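Local coordinates for protein dihydropteroate synthase (Xanthomonas albilineans, PDB 6OFW) that probably condenses para-aminobenzoate with 6-hydroxymethyl-7,8-dihydropterin diphosphate to give 7,8-dihydropteroate, the immediate precursor of folate derivatives, at residues B[98-103]-B[117-122]. Residues are numbered along the deposited sequence; the frame is centred on the assembly and turned at random.
With 22D (4-{[(2-amino-4-oxo-3,4-dihydropteridin-6-yl)methyl]amino}benzoic acid), chain E.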
loop_
_atom_site.group_PDB
_atom_site.type_symbol
_atom_site.label_atom_id
_atom_site.label_comp_id
_atom_site.label_asym_id
_atom_site.label_seq_id
_atom_site.Cartn_x
_atom_site.Cartn_y
_atom_site.Cartn_z
ATOM N N LEU B 98 -25.095 2.108 -5.949
ATOM C CA LEU B 98 -24.994 0.670 -6.089
ATOM C C LEU B 98 -24.777 0.300 -7.532
ATOM O O LEU B 98 -25.461 0.783 -8.421
ATOM C CB LEU B 98 -26.232 -0.061 -5.502
ATOM C CG LEU B 98 -26.666 0.267 -4.054
ATOM C CD1 LEU B 98 -27.890 -0.542 -3.664
ATOM C CD2 LEU B 98 -25.546 -0.053 -3.039
ATOM N N SER B 99 -23.776 -0.511 -7.776
ATOM C CA SER B 99 -23.472 -0.991 -9.102
ATOM C C SER B 99 -23.912 -2.435 -9.205
ATOM O O SER B 99 -23.794 -3.183 -8.242
ATOM C CB SER B 99 -21.975 -0.903 -9.358
ATOM O OG SER B 99 -21.637 -1.584 -10.555
ATOM N N VAL B 100 -24.385 -2.837 -10.383
ATOM C CA VAL B 100 -24.718 -4.233 -10.637
ATOM C C VAL B 100 -23.688 -4.791 -11.594
ATOM O O VAL B 100 -23.448 -4.239 -12.677
ATOM C CB VAL B 100 -26.190 -4.498 -11.035
ATOM C CG1 VAL B 100 -26.561 -3.788 -12.330
ATOM C CG2 VAL B 100 -26.478 -5.989 -11.109
ATOM N N ASP B 101 -23.032 -5.851 -11.173
ATOM C CA ASP B 101 -22.001 -6.487 -11.978
ATOM C C ASP B 101 -22.673 -7.579 -12.802
ATOM O O ASP B 101 -22.906 -8.687 -12.300
ATOM C CB ASP B 101 -20.912 -7.057 -11.076
ATOM C CG ASP B 101 -19.621 -7.454 -11.766
ATOM O OD1 ASP B 101 -19.673 -7.851 -12.936
ATOM O OD2 ASP B 101 -18.563 -7.384 -11.121
ATOM N N THR B 102 -23.033 -7.248 -14.055
ATOM C CA THR B 102 -23.728 -8.176 -14.957
ATOM C C THR B 102 -23.500 -7.813 -16.405
ATOM O O THR B 102 -23.255 -6.641 -16.701
ATOM C CB THR B 102 -25.242 -8.228 -14.628
ATOM O OG1 THR B 102 -25.850 -9.301 -15.355
ATOM C CG2 THR B 102 -25.977 -6.899 -14.884
ATOM N N PHE B 103 -23.568 -8.822 -17.305
ATOM C CA PHE B 103 -23.479 -8.627 -18.751
ATOM C C PHE B 103 -24.853 -8.874 -19.401
ATOM O O PHE B 103 -25.011 -8.640 -20.593
ATOM C CB PHE B 103 -22.390 -9.516 -19.393
ATOM C CG PHE B 103 -22.528 -11.009 -19.244
ATOM C CD1 PHE B 103 -23.301 -11.749 -20.141
ATOM C CD2 PHE B 103 -21.799 -11.696 -18.279
ATOM C CE1 PHE B 103 -23.394 -13.146 -20.030
ATOM C CE2 PHE B 103 -21.879 -13.093 -18.180
ATOM C CZ PHE B 103 -22.695 -13.803 -19.039
ATOM N N GLY B 117 -27.805 1.840 -9.323
ATOM C CA GLY B 117 -27.502 3.117 -9.954
ATOM C C GLY B 117 -26.407 3.100 -10.989
ATOM O O GLY B 117 -26.118 4.136 -11.591
ATOM N N MET B 118 -25.797 1.936 -11.240
ATOM C CA MET B 118 -24.712 1.826 -12.210
ATOM C C MET B 118 -24.669 0.402 -12.719
ATOM O O MET B 118 -25.011 -0.527 -11.981
ATOM C CB MET B 118 -23.369 2.189 -11.504
ATOM C CG MET B 118 -22.096 1.927 -12.328
ATOM S SD MET B 118 -20.546 2.303 -11.447
ATOM C CE MET B 118 -20.747 4.010 -11.182
ATOM N N ILE B 119 -24.211 0.223 -13.953
ATOM C CA ILE B 119 -24.039 -1.103 -14.547
ATOM C C ILE B 119 -22.552 -1.332 -14.759
ATOM O O ILE B 119 -21.871 -0.534 -15.420
ATOM C CB ILE B 119 -24.850 -1.296 -15.865
ATOM C CG1 ILE B 119 -26.372 -1.228 -15.580
ATOM C CG2 ILE B 119 -24.491 -2.641 -16.540
ATOM C CD1 ILE B 119 -27.180 -0.757 -16.708
ATOM N N ASN B 120 -22.044 -2.421 -14.182
ATOM C CA ASN B 120 -20.649 -2.776 -14.331
ATOM C C ASN B 120 -20.617 -3.960 -15.284
ATOM O O ASN B 120 -20.951 -5.077 -14.891
ATOM C CB ASN B 120 -20.020 -3.068 -12.949
ATOM C CG ASN B 120 -18.615 -3.558 -13.048
ATOM O OD1 ASN B 120 -17.930 -3.259 -14.002
ATOM N ND2 ASN B 120 -18.198 -4.366 -12.099
ATOM N N ASP B 121 -20.269 -3.719 -16.547
ATOM C CA ASP B 121 -20.342 -4.779 -17.550
ATOM C C ASP B 121 -19.000 -5.326 -18.049
ATOM O O ASP B 121 -18.324 -4.700 -18.870
ATOM C CB ASP B 121 -21.216 -4.311 -18.740
ATOM C CG ASP B 121 -21.595 -5.400 -19.738
ATOM O OD1 ASP B 121 -21.173 -6.572 -19.548
ATOM O OD2 ASP B 121 -22.307 -5.088 -20.703
ATOM N N VAL B 122 -18.687 -6.575 -17.653
ATOM C CA VAL B 122 -17.466 -7.270 -18.116
ATOM C C VAL B 122 -17.428 -7.436 -19.648
ATOM O O VAL B 122 -16.355 -7.601 -20.214
ATOM C CB VAL B 122 -17.204 -8.638 -17.414
ATOM C CG1 VAL B 122 -16.938 -8.457 -15.921
ATOM C CG2 VAL B 122 -18.337 -9.650 -17.667
HETATM C C7 22D E . -15.501 -9.224 -11.666
HETATM N N8 22D E . -15.992 -7.926 -12.097
HETATM C C8A 22D E . -15.153 -6.930 -12.449
HETATM N N1 22D E . -15.691 -5.732 -12.815
HETATM C C2 22D E . -14.843 -4.814 -13.279
HETATM N N2 22D E . -15.319 -3.673 -13.773
HETATM N N3 22D E . -13.484 -4.975 -13.298
HETATM C C4 22D E . -12.813 -6.095 -12.858
HETATM O O4 22D E . -11.590 -6.124 -12.875
HETATM C C4A 22D E . -13.707 -7.153 -12.404
HETATM N N5 22D E . -13.184 -8.341 -11.931
HETATM C C6 22D E . -13.992 -9.279 -11.610
HETATM C C9 22D E . -13.478 -10.625 -11.172
HETATM N N10 22D E . -12.529 -11.046 -12.183
HETATM C CBX 22D E . -11.457 -11.879 -11.968
HETATM C CAR 22D E . -10.559 -12.125 -13.006
HETATM C CAT 22D E . -9.369 -12.783 -12.756
HETATM C CAQ 22D E . -11.195 -12.398 -10.702
HETATM C CAS 22D E . -10.014 -13.076 -10.460
HETATM C CBY 22D E . -9.069 -13.245 -11.473
HETATM C CBV 22D E . -7.717 -13.742 -11.142
HETATM O OAJ 22D E . -6.831 -13.619 -12.092
HETATM O OXT 22D E . -7.476 -14.236 -10.055
HETATM O O HOH W 1 -20.438 -7.787 -15.531
HETATM O O HOH W 2 -23.221 -7.098 -22.285
#
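Asp101 and Asn120 lie side by side at neighbouring C-terminal strand ends of a TIM barrel, where strands 98-101 and 118-121, joined through helix 105-114 as a beta-alpha-beta unit, pair in parallel. The backbone ladder runs from Val100 N to Met118 O, from Asn120 N to Val100 O (2.7 Å, nearly straight at 170°) and from Thr102 N to Asn120 O; at its start Leu98 O accepts Gly117 N and, weakly, Met118 N.

Ser99, Met118, Asp101 and Asn120 face the barrel interior. The amide of Asn120 forms a two-point hydrogen bond with the pterin of the bound pteroic acid (22D): Asn120 OD1 accepts from ligand N2 at 2.7 Å and ND2 donates to ligand N1 at 2.9 Å. Its CG stands anti to the backbone N (chi1 175°), which carries the amide off the strand to the pterin. The paired ligand bonds, with Asp61 as second acceptor for ND2, fix the rotation of the amide; Asp61 also bonds Ser99 OG. The Asp101 carboxylate, turned 51° from that amide plane, brings Asp101 OD2 to 2.8 Å from ligand N8, with Arg261 as a long, weak ion-pair partner, while Val122 CG1 borders the same pterin atom.

On the opposite face, Val100 CG1 meets Ile119 CG1, the valine also packing on helix 105-114 and the isoleucine on helix 130-137. Beyond the strands, Phe103 CD2 rests on Val122 CG2. Asp121 turns back into its own loop, OD1 accepting from Gln123 N and OD2 from Leu125 N.

Two waters bridge the segments: one joins Phe103 O to Asp121 OD2, and the other donates to Asp101 OD1 (2.7 Å) and Asn120 O while accepting from Val122 N.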